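Local coordinates for protein putative glycoside hydrolase (Parabacteroides distasonis ATCC 8503, PDB 3GYC) that is a putative glycoside hydrolase of a sugar-binding, cellulase-like family, probably cleaving glycosidic bonds in carbohydrates, at residues D44-R49 and G355-V360; N160-D165 and Y210-G215; G181-E186 and K218-V223; L318-V323 and P351-M356. One frame throughout, in Å; residues are numbered along the deposited sequence. Where two conformers were deposited one is given.

Contact 1: D44-R49 and G355-V360; sequences DELSER and GMWRDV
The backbones approach most closely at R49 and V360, whose CA atoms are 5.6 Å apart, where helix 39-48 runs up against the bend joining helix 354-357 to helix 360-371. R49 is sandwiched here. Its guanidinium lies flat on the W357 indole, the planes 15° apart, with CZ 3.9 Å from the centroid of the five-membered ring in a cation-pi contact. Earlier along the same extended chain, CD sits over the six-membered ring as a CH-pi partner, while the other guanidinium face is covered by V360, its CG2 3.5 Å from R49 NH2. Side-on, NE and NH2 both donate to W357 O, at 2.9 and 2.8 Å, so one residue supplies both the stack and the acceptor; NH1 turns back to E45 O. These elements belong to a beta/alpha barrel: helix 39-48 follows the first strand, 17-23, and helix 360-371 the last, 340-343, so the contact lies where the ring of helices closes. W357 has CG anti to its backbone N (chi1 -166°), which carries the indole to E45, L46 and R49. Its NE1 donates almost straight (179°) to E45 OE1 at 2.8 Å, on the anti side of the carboxylate, and L46 CD1 meets CH2 at the ring edge. A leucine at W357 would probably leave E45 OE1 without its indole donor and R49 without its flat support, although bonds to the backbone oxygen would remain.

Contact 2: N160-D165 and Y210-G215; sequences NEWPGD and YSFDHG
The edge of the Y210 ring is directed at one face of the W162 indole, in an edge-to-face pair with planes 64° apart and centroids 4.7 Å apart, measured to the five-membered ring; Y210 CD2 comes within 3.5 Å of W162 CD2. P163, joined to W162 by a cis peptide bond, lays CB on the opposite indole face. At the edge of the F212 ring sits W162 CB, 3.9 Å from F212 CE1, and Y210 O lies over one F212 face. The carboxylates of E161 and D213 are stacked with planes 24° apart, E161 CD 3.7 Å from D213 OD2.

S211 ties the two loops together. W162 N donates to S211 O at 2.8 Å, and E161 N to S211 OG at 3.2 Å; the hydroxyl is brought there by a chi1 of 61°, between its own N and carbonyl carbon, and it also bonds D157. One water bridges E161 O and D213 OD1, and a second accepts from D213 N at 2.9 Å and is also hydrogen-bonded to W162 O.

N160 is held by R55 and E161 OE2 by H234. An Asn-Glu pair following the fourth barrel strand, 153-157, is consistent with the acid/base position of related (beta/alpha)8 glycoside hydrolases. The chemistry therefore implies a carboxylate set on a backbone pinned by S211, with a second acidic group and ordered water close by.

Contact 3: G181-E186 and K218-V223; sequences GNWYKE and KKYEEV
Aromatic contact is made by W183, whose CZ2 lies over the face of the Y220 ring; the two planes are inclined at 42°, with the six-membered ring and phenol centroids 5.0 Å apart. Y220 CA sits at the indole edge, in its plane, so the tryptophan reaches both the ring and the backbone of helix 219-222. W183 is also stacked on F212, and the Y220 hydroxyl bonds H233.

CH-pi and cation-pi contacts come from K219, folded over one face of Y184. Bends at chi2 and chi3 (-48° and -64°) bring its CE almost over the middle of the phenol, 3.8 Å from the ring centroid, and place the charged NZ 4.5 Å from that centroid. Nearer the backbone, K219 CG touches Y184 CD2 at 3.6 Å. The segments belong to a (beta/alpha)8 barrel: 181-186 is part of the long excursion between the fourth strand, 153-157, and helix 186-200, and helix 219-222 follows the fifth strand, 208-209. Replacing Y184 by a serine removes the face on which K219 lies and would probably leave the folded chain without its aromatic support, though the salt bridge to E222 would remain.

Apolar contact comes from K219 CB, which packs against W183 CZ2 at 3.7 Å. K219 NZ forms a salt bridge with E222 OE1 at 3.1 Å, which it meets from above the carboxylate plane.

Contact 4: L318-V323 and P351-M356; sequences LKWDWV and PQFAGM. With EDO (1,2-ethanediol), chain C.
W320 lies with one indole face against the start of helix 354-357. Over the five-membered ring sits G355, its CA 3.6 Å from the ring centroid in a CH-pi contact, and over the six-membered ring comes M356, a selenomethionine in this crystal, with CB 4.1 Å from that centroid. The fit at G355 is close: its CA stands 3.4 Å from W320 NE1, and any CB there would run into the indole nitrogen. M356 crosses W320 at about a right angle; bends at chi2 and chi3 (64° and 75°) curl its chain back, bringing CE to 3.8 Å from W320 CE3. F353, at the N-cap position, also crosses the indole nearly perpendicularly, with CB 3.9 Å from W320 CH2. The tryptophan is met edge-to-face by Y312, while D314 accepts from the backbone amides of A354 and G355. A 1,2-ethanediol molecule, probably from the crystallisation liquor, donates a weak bond through O2 to Q352 O.

Such packing of a tryptophan near the start of helix 321-337 on a short helix joins two successive connections of the (beta/alpha)8 barrel, those following the seventh strand, 301-303, and the eighth, 340-343.

How the contacts relate
All four contacts join connections of one (beta/alpha)8 barrel and fall into two pairs. Contacts 1 and 4 have centres 12 Å apart, share G355 and M356 on helix 354-357, and touch where W357 meets P351. Contacts 2 and 3, centres 11 Å apart, meet through F212 and H214 and alternate along the chain, interlocking the connections after strands 153-157 and 208-209. The pairs are well separated: contacts 1 and 3 have centres 36 Å apart, on opposite sides of the chain's centre. Contact 1 encloses contacts 2 and 3 and closes the first barrel connection on the last; contact 4 follows and ties the last to its predecessor. Contact 2 lies at the probable active site, contact 3 farther out.

Contact 1: D44-R49 and G355-V360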
# COMPACT_ATOMS: atom_id res chain seq x y z
N ASP A 44 1.02 19.30 -5.16
CA ASP A 44 0.52 20.51 -4.48
C ASP A 44 -0.88 20.20 -3.93
O ASP A 44 -1.18 20.57 -2.82
CB ASP A 44 0.49 21.72 -5.41
CG ASP A 44 1.89 22.21 -5.81
OD1 ASP A 44 2.88 21.83 -5.17
OD2 ASP A 44 1.98 23.05 -6.75
N GLU A 45 -1.71 19.52 -4.71
CA GLU A 45 -3.08 19.11 -4.32
C GLU A 45 -3.07 18.15 -3.14
O GLU A 45 -3.89 18.21 -2.22
CB GLU A 45 -3.81 18.50 -5.52
CG GLU A 45 -4.18 19.49 -6.60
CD GLU A 45 -4.81 18.86 -7.87
OE1 GLU A 45 -5.15 17.65 -7.92
OE2 GLU A 45 -4.94 19.58 -8.88
N LEU A 46 -2.15 17.21 -3.18
CA LEU A 46 -1.92 16.27 -2.12
C LEU A 46 -1.56 17.02 -0.81
O LEU A 46 -2.12 16.74 0.22
CB LEU A 46 -0.73 15.34 -2.49
CG LEU A 46 -0.46 14.21 -1.50
CD1 LEU A 46 -1.70 13.31 -1.46
CD2 LEU A 46 0.82 13.43 -1.77
N SER A 47 -0.62 17.95 -0.87
CA SER A 47 -0.23 18.74 0.33
C SER A 47 -1.35 19.61 0.85
O SER A 47 -1.50 19.76 2.05
CB SER A 47 0.96 19.63 0.03
OG SER A 47 2.08 18.84 -0.27
N GLU A 48 -2.09 20.23 -0.07
CA GLU A 48 -3.26 21.07 0.28
C GLU A 48 -4.27 20.22 1.07
O GLU A 48 -4.96 20.72 1.96
CB GLU A 48 -3.89 21.60 -1.01
CG GLU A 48 -5.16 22.41 -0.84
CD GLU A 48 -5.90 22.78 -2.15
OE1 GLU A 48 -5.71 22.12 -3.23
OE2 GLU A 48 -6.75 23.71 -2.09
N ARG A 49 -4.40 18.94 0.74
CA ARG A 49 -5.29 18.04 1.45
C ARG A 49 -4.68 17.57 2.79
O ARG A 49 -5.38 16.98 3.60
CB ARG A 49 -5.67 16.86 0.55
CG ARG A 49 -6.51 17.32 -0.59
CD ARG A 49 -6.53 16.38 -1.74
NE ARG A 49 -7.55 16.76 -2.69
CZ ARG A 49 -7.52 17.83 -3.48
NH1 ARG A 49 -6.52 18.71 -3.45
NH2 ARG A 49 -8.53 18.05 -4.30
N GLY A 355 -14.27 11.58 -7.38
CA GLY A 355 -15.28 11.52 -6.34
C GLY A 355 -14.72 11.51 -4.92
O GLY A 355 -15.40 11.93 -3.98
N MSE A 356 -13.53 10.93 -4.78
CA MSE A 356 -12.82 10.89 -3.52
C MSE A 356 -11.85 12.09 -3.34
O MSE A 356 -11.72 12.64 -2.24
CB MSE A 356 -12.07 9.59 -3.38
CG MSE A 356 -11.28 9.50 -2.07
SE MSE A 356 -12.30 9.52 -0.48
CE MSE A 356 -12.97 7.67 -0.64
N TRP A 357 -11.18 12.48 -4.42
CA TRP A 357 -10.19 13.54 -4.34
C TRP A 357 -10.75 14.93 -4.14
O TRP A 357 -10.08 15.79 -3.59
CB TRP A 357 -9.39 13.52 -5.64
CG TRP A 357 -8.08 14.29 -5.73
CD1 TRP A 357 -7.78 15.30 -6.61
CD2 TRP A 357 -6.86 14.02 -5.02
NE1 TRP A 357 -6.45 15.68 -6.46
CE2 TRP A 357 -5.88 14.92 -5.50
CE3 TRP A 357 -6.52 13.16 -3.99
CZ2 TRP A 357 -4.59 14.95 -4.99
CZ3 TRP A 357 -5.25 13.19 -3.49
CH2 TRP A 357 -4.28 14.09 -3.99
N ARG A 358 -11.98 15.16 -4.60
CA ARG A 358 -12.48 16.51 -4.67
C ARG A 358 -12.81 17.27 -3.38
O ARG A 358 -12.56 18.48 -3.33
CB ARG A 358 -13.69 16.59 -5.60
CG ARG A 358 -14.92 15.85 -5.11
CD ARG A 358 -16.10 15.95 -6.14
NE ARG A 358 -15.66 16.03 -7.56
CZ ARG A 358 -16.49 16.05 -8.61
NH1 ARG A 358 -17.79 15.91 -8.44
NH2 ARG A 358 -16.00 16.18 -9.84
N ASP A 359 -13.34 16.61 -2.36
CA ASP A 359 -13.80 17.31 -1.10
C ASP A 359 -12.57 17.64 -0.22
O ASP A 359 -12.22 16.86 0.65
CB ASP A 359 -14.84 16.39 -0.42
CG ASP A 359 -15.44 16.94 0.85
OD1 ASP A 359 -15.03 18.02 1.36
OD2 ASP A 359 -16.36 16.24 1.38
N VAL A 360 -11.91 18.77 -0.48
CA VAL A 360 -10.66 19.14 0.19
C VAL A 360 -10.79 19.21 1.72
O VAL A 360 -9.91 18.74 2.41
CB VAL A 360 -10.06 20.45 -0.37
CG1 VAL A 360 -8.88 20.87 0.46
CG2 VAL A 360 -9.63 20.31 -1.83

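Contact 2: N160-D165 and Y210-G215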
# COMPACT_ATOMS: atom_id res chain seq x y z
N ASN A 160 4.11 -5.98 -2.30
CA ASN A 160 2.71 -5.76 -2.00
C ASN A 160 1.97 -7.07 -1.77
O ASN A 160 2.02 -7.95 -2.62
CB ASN A 160 2.02 -5.06 -3.16
CG ASN A 160 0.52 -4.93 -2.96
OD1 ASN A 160 0.05 -4.10 -2.15
ND2 ASN A 160 -0.25 -5.73 -3.71
N GLU A 161 1.25 -7.17 -0.65
CA GLU A 161 0.36 -8.32 -0.38
C GLU A 161 1.01 -9.67 -0.58
O GLU A 161 0.48 -10.58 -1.23
CB GLU A 161 -0.94 -8.18 -1.16
CG GLU A 161 -1.66 -6.93 -0.68
CD GLU A 161 -2.93 -6.57 -1.43
OE1 GLU A 161 -3.12 -7.06 -2.58
OE2 GLU A 161 -3.70 -5.75 -0.86
N TRP A 162 2.18 -9.77 0.03
CA TRP A 162 2.92 -11.03 0.04
C TRP A 162 2.09 -12.14 0.69
O TRP A 162 1.47 -11.92 1.73
CB TRP A 162 4.22 -10.83 0.81
CG TRP A 162 5.13 -12.06 0.88
CD1 TRP A 162 5.23 -12.96 1.89
CD2 TRP A 162 6.08 -12.47 -0.12
NE1 TRP A 162 6.18 -13.91 1.59
CE2 TRP A 162 6.71 -13.63 0.36
CE3 TRP A 162 6.46 -11.96 -1.37
CZ2 TRP A 162 7.70 -14.30 -0.36
CZ3 TRP A 162 7.43 -12.63 -2.09
CH2 TRP A 162 8.03 -13.79 -1.59
N PRO A 163 2.11 -13.36 0.12
CA PRO A 163 2.83 -13.77 -1.08
C PRO A 163 1.90 -14.04 -2.25
O PRO A 163 2.08 -15.03 -2.95
CB PRO A 163 3.51 -15.06 -0.61
CG PRO A 163 2.50 -15.69 0.25
CD PRO A 163 1.73 -14.54 0.91
N GLY A 164 0.90 -13.19 -2.47
CA GLY A 164 -0.06 -13.41 -3.58
C GLY A 164 0.60 -13.61 -4.94
O GLY A 164 1.47 -12.83 -5.35
N ASP A 165 0.17 -14.63 -5.68
CA ASP A 165 0.79 -14.90 -6.99
C ASP A 165 0.62 -13.81 -8.06
O ASP A 165 1.36 -13.80 -9.03
CB ASP A 165 0.40 -16.28 -7.54
CG ASP A 165 -1.09 -16.48 -7.69
OD1 ASP A 165 -1.86 -15.50 -7.62
OD2 ASP A 165 -1.50 -17.66 -7.90
N TYR A 210 7.52 -6.77 4.52
CA TYR A 210 6.71 -7.23 3.41
C TYR A 210 5.28 -6.91 3.86
O TYR A 210 4.96 -7.08 5.05
CB TYR A 210 6.83 -8.71 3.15
CG TYR A 210 8.06 -9.22 2.43
CD1 TYR A 210 9.30 -9.21 3.03
CD2 TYR A 210 7.95 -9.82 1.17
CE1 TYR A 210 10.43 -9.76 2.38
CE2 TYR A 210 9.05 -10.35 0.53
CZ TYR A 210 10.28 -10.33 1.13
OH TYR A 210 11.36 -10.85 0.49
N SER A 211 4.43 -6.43 2.94
CA SER A 211 3.06 -6.06 3.31
C SER A 211 2.08 -7.21 3.06
O SER A 211 2.24 -7.97 2.11
CB SER A 211 2.59 -4.80 2.57
OG SER A 211 2.58 -4.95 1.17
N PHE A 212 1.09 -7.29 3.93
CA PHE A 212 0.12 -8.36 3.94
C PHE A 212 -1.36 -7.91 3.92
O PHE A 212 -1.69 -6.80 4.37
CB PHE A 212 0.32 -9.20 5.19
CG PHE A 212 1.75 -9.65 5.44
CD1 PHE A 212 2.55 -10.13 4.42
CD2 PHE A 212 2.25 -9.69 6.74
CE1 PHE A 212 3.83 -10.55 4.66
CE2 PHE A 212 3.52 -10.13 6.99
CZ PHE A 212 4.32 -10.56 5.95
N ASP A 213 -2.23 -8.77 3.38
CA ASP A 213 -3.67 -8.55 3.41
C ASP A 213 -4.44 -9.71 4.10
O ASP A 213 -5.66 -9.63 4.24
CB ASP A 213 -4.24 -8.32 2.01
CG ASP A 213 -4.03 -9.54 1.08
OD1 ASP A 213 -3.26 -10.47 1.43
OD2 ASP A 213 -4.63 -9.55 -0.02
N HIS A 214 -3.74 -10.77 4.53
CA HIS A 214 -4.39 -11.89 5.21
C HIS A 214 -5.15 -11.37 6.43
O HIS A 214 -4.59 -10.64 7.28
CB HIS A 214 -3.35 -12.92 5.62
CG HIS A 214 -3.95 -14.24 5.94
ND1 HIS A 214 -4.36 -14.59 7.21
CD2 HIS A 214 -4.24 -15.29 5.15
CE1 HIS A 214 -4.87 -15.80 7.18
NE2 HIS A 214 -4.80 -16.25 5.94
N GLY A 215 -6.42 -11.77 6.54
CA GLY A 215 -7.33 -11.24 7.57
C GLY A 215 -7.12 -11.65 9.01
O GLY A 215 -7.60 -10.98 9.95
O HOH W 1 -1.53 -12.04 -0.51
O HOH W 2 -1.00 -11.29 2.61

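Contact 3: G181-E186 and K218-V223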
# COMPACT_ATOMS: atom_id res chain seq x y z
N GLY A 181 -1.99 -15.14 0.09
CA GLY A 181 -2.09 -14.56 1.42
C GLY A 181 -1.49 -15.28 2.61
O GLY A 181 -1.46 -14.68 3.69
N ASN A 182 -1.01 -16.52 2.46
CA ASN A 182 -0.45 -17.26 3.61
C ASN A 182 1.02 -16.97 3.91
O ASN A 182 1.88 -17.85 3.91
CB ASN A 182 -0.67 -18.74 3.44
CG ASN A 182 -2.11 -19.07 3.29
OD1 ASN A 182 -2.97 -18.25 3.62
ND2 ASN A 182 -2.40 -20.23 2.75
N TRP A 183 1.26 -15.71 4.26
CA TRP A 183 2.61 -15.22 4.52
C TRP A 183 3.28 -15.92 5.68
O TRP A 183 4.49 -15.98 5.74
CB TRP A 183 2.57 -13.72 4.80
CG TRP A 183 1.82 -13.32 6.05
CD1 TRP A 183 0.54 -12.90 6.14
CD2 TRP A 183 2.34 -13.31 7.40
NE1 TRP A 183 0.21 -12.61 7.44
CE2 TRP A 183 1.30 -12.86 8.23
CE3 TRP A 183 3.58 -13.61 7.96
CZ2 TRP A 183 1.47 -12.70 9.60
CZ3 TRP A 183 3.74 -13.46 9.32
CH2 TRP A 183 2.69 -13.01 10.12
N TYR A 184 2.48 -16.45 6.59
CA TYR A 184 2.97 -17.10 7.81
C TYR A 184 3.47 -18.53 7.65
O TYR A 184 4.02 -19.07 8.61
CB TYR A 184 1.90 -17.07 8.90
CG TYR A 184 0.57 -17.68 8.46
CD1 TYR A 184 0.32 -19.04 8.56
CD2 TYR A 184 -0.42 -16.87 7.92
CE1 TYR A 184 -0.89 -19.56 8.13
CE2 TYR A 184 -1.61 -17.37 7.52
CZ TYR A 184 -1.85 -18.70 7.62
OH TYR A 184 -3.07 -19.12 7.19
N LYS A 185 3.27 -19.15 6.47
CA LYS A 185 3.76 -20.52 6.24
C LYS A 185 5.29 -20.52 6.22
O LYS A 185 5.91 -19.51 5.87
CB LYS A 185 3.15 -21.14 4.96
CG LYS A 185 1.66 -21.50 5.08
CD LYS A 185 1.16 -22.40 3.93
N GLU A 186 5.90 -21.64 6.61
CA GLU A 186 7.36 -21.73 6.78
C GLU A 186 8.20 -21.30 5.58
O GLU A 186 9.24 -20.68 5.76
CB GLU A 186 7.79 -23.15 7.25
N LYS A 218 -3.93 -12.23 14.04
CA LYS A 218 -3.31 -12.92 15.16
C LYS A 218 -2.09 -13.74 14.74
O LYS A 218 -1.32 -14.12 15.60
CB LYS A 218 -4.30 -13.84 15.89
CG LYS A 218 -5.48 -13.12 16.50
N LYS A 219 -1.89 -14.02 13.44
CA LYS A 219 -0.70 -14.81 13.03
C LYS A 219 0.59 -14.07 13.35
O LYS A 219 1.63 -14.69 13.52
CB LYS A 219 -0.63 -15.09 11.54
CG LYS A 219 -1.87 -15.52 10.90
CD LYS A 219 -2.56 -16.59 11.61
CE LYS A 219 -1.78 -17.87 11.68
NZ LYS A 219 -2.76 -18.94 11.98
N TYR A 220 0.53 -12.75 13.33
CA TYR A 220 1.71 -11.99 13.71
C TYR A 220 2.19 -12.47 15.09
O TYR A 220 3.38 -12.54 15.32
CB TYR A 220 1.44 -10.49 13.72
CG TYR A 220 1.30 -9.79 12.39
CD1 TYR A 220 2.43 -9.34 11.69
CD2 TYR A 220 0.06 -9.45 11.90
CE1 TYR A 220 2.31 -8.66 10.52
CE2 TYR A 220 -0.07 -8.75 10.70
CZ TYR A 220 1.06 -8.35 10.02
OH TYR A 220 0.97 -7.63 8.84
N GLU A 221 1.27 -12.83 15.98
CA GLU A 221 1.63 -13.33 17.32
C GLU A 221 2.02 -14.81 17.36
O GLU A 221 2.82 -15.24 18.20
CB GLU A 221 0.44 -13.19 18.28
CG GLU A 221 0.03 -11.78 18.66
CD GLU A 221 -1.21 -11.78 19.58
OE1 GLU A 221 -1.95 -12.80 19.61
OE2 GLU A 221 -1.46 -10.76 20.26
N GLU A 222 1.45 -15.60 16.47
CA GLU A 222 1.68 -17.05 16.49
C GLU A 222 2.95 -17.52 15.80
O GLU A 222 3.30 -18.68 15.95
CB GLU A 222 0.48 -17.74 15.85
CG GLU A 222 -0.82 -17.41 16.57
CD GLU A 222 -2.05 -17.73 15.76
OE1 GLU A 222 -2.06 -18.72 15.00
OE2 GLU A 222 -3.03 -16.98 15.91
N VAL A 223 3.63 -16.66 15.06
CA VAL A 223 4.84 -17.03 14.32
C VAL A 223 5.95 -16.00 14.56
O VAL A 223 5.66 -14.84 14.86
CB VAL A 223 4.50 -17.08 12.82
CG1 VAL A 223 5.75 -17.03 11.96
CG2 VAL A 223 3.65 -18.31 12.50

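Contact 4: L318-V323 and P351-M356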
# COMPACT_ATOMS: atom_id res chain seq x y z
N LEU A 318 -22.41 5.11 -9.17
CA LEU A 318 -21.63 4.79 -7.97
C LEU A 318 -21.47 6.08 -7.12
O LEU A 318 -20.79 7.04 -7.51
CB LEU A 318 -20.27 4.12 -8.25
CG LEU A 318 -20.28 2.66 -8.79
CD1 LEU A 318 -18.83 2.08 -8.92
CD2 LEU A 318 -21.13 1.73 -7.92
N LYS A 319 -22.06 6.07 -5.95
CA LYS A 319 -21.95 7.21 -5.01
C LYS A 319 -20.78 6.98 -4.07
O LYS A 319 -20.51 5.86 -3.64
CB LYS A 319 -23.25 7.40 -4.21
CG LYS A 319 -24.48 7.77 -5.04
CD LYS A 319 -25.77 7.65 -4.23
N TRP A 320 -20.08 8.06 -3.74
CA TRP A 320 -18.93 7.99 -2.86
C TRP A 320 -19.26 8.28 -1.43
O TRP A 320 -18.44 8.00 -0.56
CB TRP A 320 -17.86 8.99 -3.30
CG TRP A 320 -17.14 8.61 -4.55
CD1 TRP A 320 -17.51 8.92 -5.82
CD2 TRP A 320 -15.94 7.83 -4.66
NE1 TRP A 320 -16.59 8.42 -6.71
CE2 TRP A 320 -15.64 7.72 -6.03
CE3 TRP A 320 -15.11 7.21 -3.74
CZ2 TRP A 320 -14.51 7.04 -6.50
CZ3 TRP A 320 -13.96 6.54 -4.21
CH2 TRP A 320 -13.70 6.43 -5.57
N ASP A 321 -20.43 8.84 -1.15
CA ASP A 321 -20.72 9.24 0.22
C ASP A 321 -20.61 8.18 1.30
O ASP A 321 -19.91 8.38 2.31
CB ASP A 321 -22.02 10.07 0.35
CG ASP A 321 -23.30 9.32 -0.05
OD1 ASP A 321 -23.30 8.12 -0.43
OD2 ASP A 321 -24.34 10.00 0.02
N TRP A 322 -21.24 7.03 1.09
CA TRP A 322 -21.20 5.96 2.08
C TRP A 322 -19.82 5.31 2.21
O TRP A 322 -19.45 4.80 3.29
CB TRP A 322 -22.30 4.93 1.83
CG TRP A 322 -22.17 4.21 0.54
CD1 TRP A 322 -22.59 4.63 -0.70
CD2 TRP A 322 -21.63 2.90 0.35
NE1 TRP A 322 -22.30 3.67 -1.65
CE2 TRP A 322 -21.72 2.60 -1.03
CE3 TRP A 322 -21.07 1.94 1.22
CZ2 TRP A 322 -21.27 1.40 -1.55
CZ3 TRP A 322 -20.61 0.77 0.69
CH2 TRP A 322 -20.71 0.50 -0.68
N VAL A 323 -19.05 5.34 1.11
CA VAL A 323 -17.71 4.82 1.11
C VAL A 323 -16.80 5.76 1.94
O VAL A 323 -15.99 5.29 2.77
CB VAL A 323 -17.16 4.69 -0.35
CG1 VAL A 323 -15.74 4.26 -0.32
CG2 VAL A 323 -18.05 3.66 -1.13
N PRO A 351 -5.72 11.61 -7.81
CA PRO A 351 -6.45 12.47 -8.73
C PRO A 351 -7.34 11.77 -9.78
O PRO A 351 -8.26 12.41 -10.29
CB PRO A 351 -5.34 13.34 -9.33
CG PRO A 351 -4.10 12.61 -9.11
CD PRO A 351 -4.26 11.85 -7.87
N GLN A 352 -7.17 10.48 -10.02
CA GLN A 352 -8.07 9.78 -10.93
C GLN A 352 -9.40 9.33 -10.29
O GLN A 352 -10.24 8.77 -10.98
CB GLN A 352 -7.39 8.57 -11.60
CG GLN A 352 -7.20 7.27 -10.75
CD GLN A 352 -6.01 7.23 -9.82
OE1 GLN A 352 -5.67 8.21 -9.10
NE2 GLN A 352 -5.35 6.07 -9.82
N PHE A 353 -9.57 9.51 -8.98
CA PHE A 353 -10.81 9.16 -8.28
C PHE A 353 -11.40 10.51 -7.89
O PHE A 353 -11.29 10.94 -6.75
CB PHE A 353 -10.54 8.25 -7.08
CG PHE A 353 -9.89 6.96 -7.44
CD1 PHE A 353 -10.63 5.96 -8.07
CD2 PHE A 353 -8.52 6.74 -7.18
CE1 PHE A 353 -10.04 4.76 -8.42
CE2 PHE A 353 -7.92 5.55 -7.54
CZ PHE A 353 -8.68 4.55 -8.16
N ALA A 354 -11.97 11.19 -8.89
CA ALA A 354 -12.49 12.53 -8.72
C ALA A 354 -13.46 12.63 -7.54
O ALA A 354 -13.43 13.61 -6.76
CB ALA A 354 -13.15 13.03 -10.03
N GLY A 355 -14.27 11.58 -7.38
CA GLY A 355 -15.28 11.52 -6.34
C GLY A 355 -14.72 11.51 -4.92
O GLY A 355 -15.40 11.93 -3.98
N MSE A 356 -13.53 10.93 -4.78
CA MSE A 356 -12.82 10.89 -3.52
C MSE A 356 -11.85 12.09 -3.34
O MSE A 356 -11.72 12.64 -2.24
CB MSE A 356 -12.07 9.59 -3.38
CG MSE A 356 -11.28 9.50 -2.07
SE MSE A 356 -12.30 9.52 -0.48
CE MSE A 356 -12.97 7.67 -0.64
C1 EDO C . -12.59 9.86 -13.14
O1 EDO C . -13.79 10.25 -13.91
C2 EDO C . -11.32 9.62 -13.94
O2 EDO C . -10.94 8.22 -14.04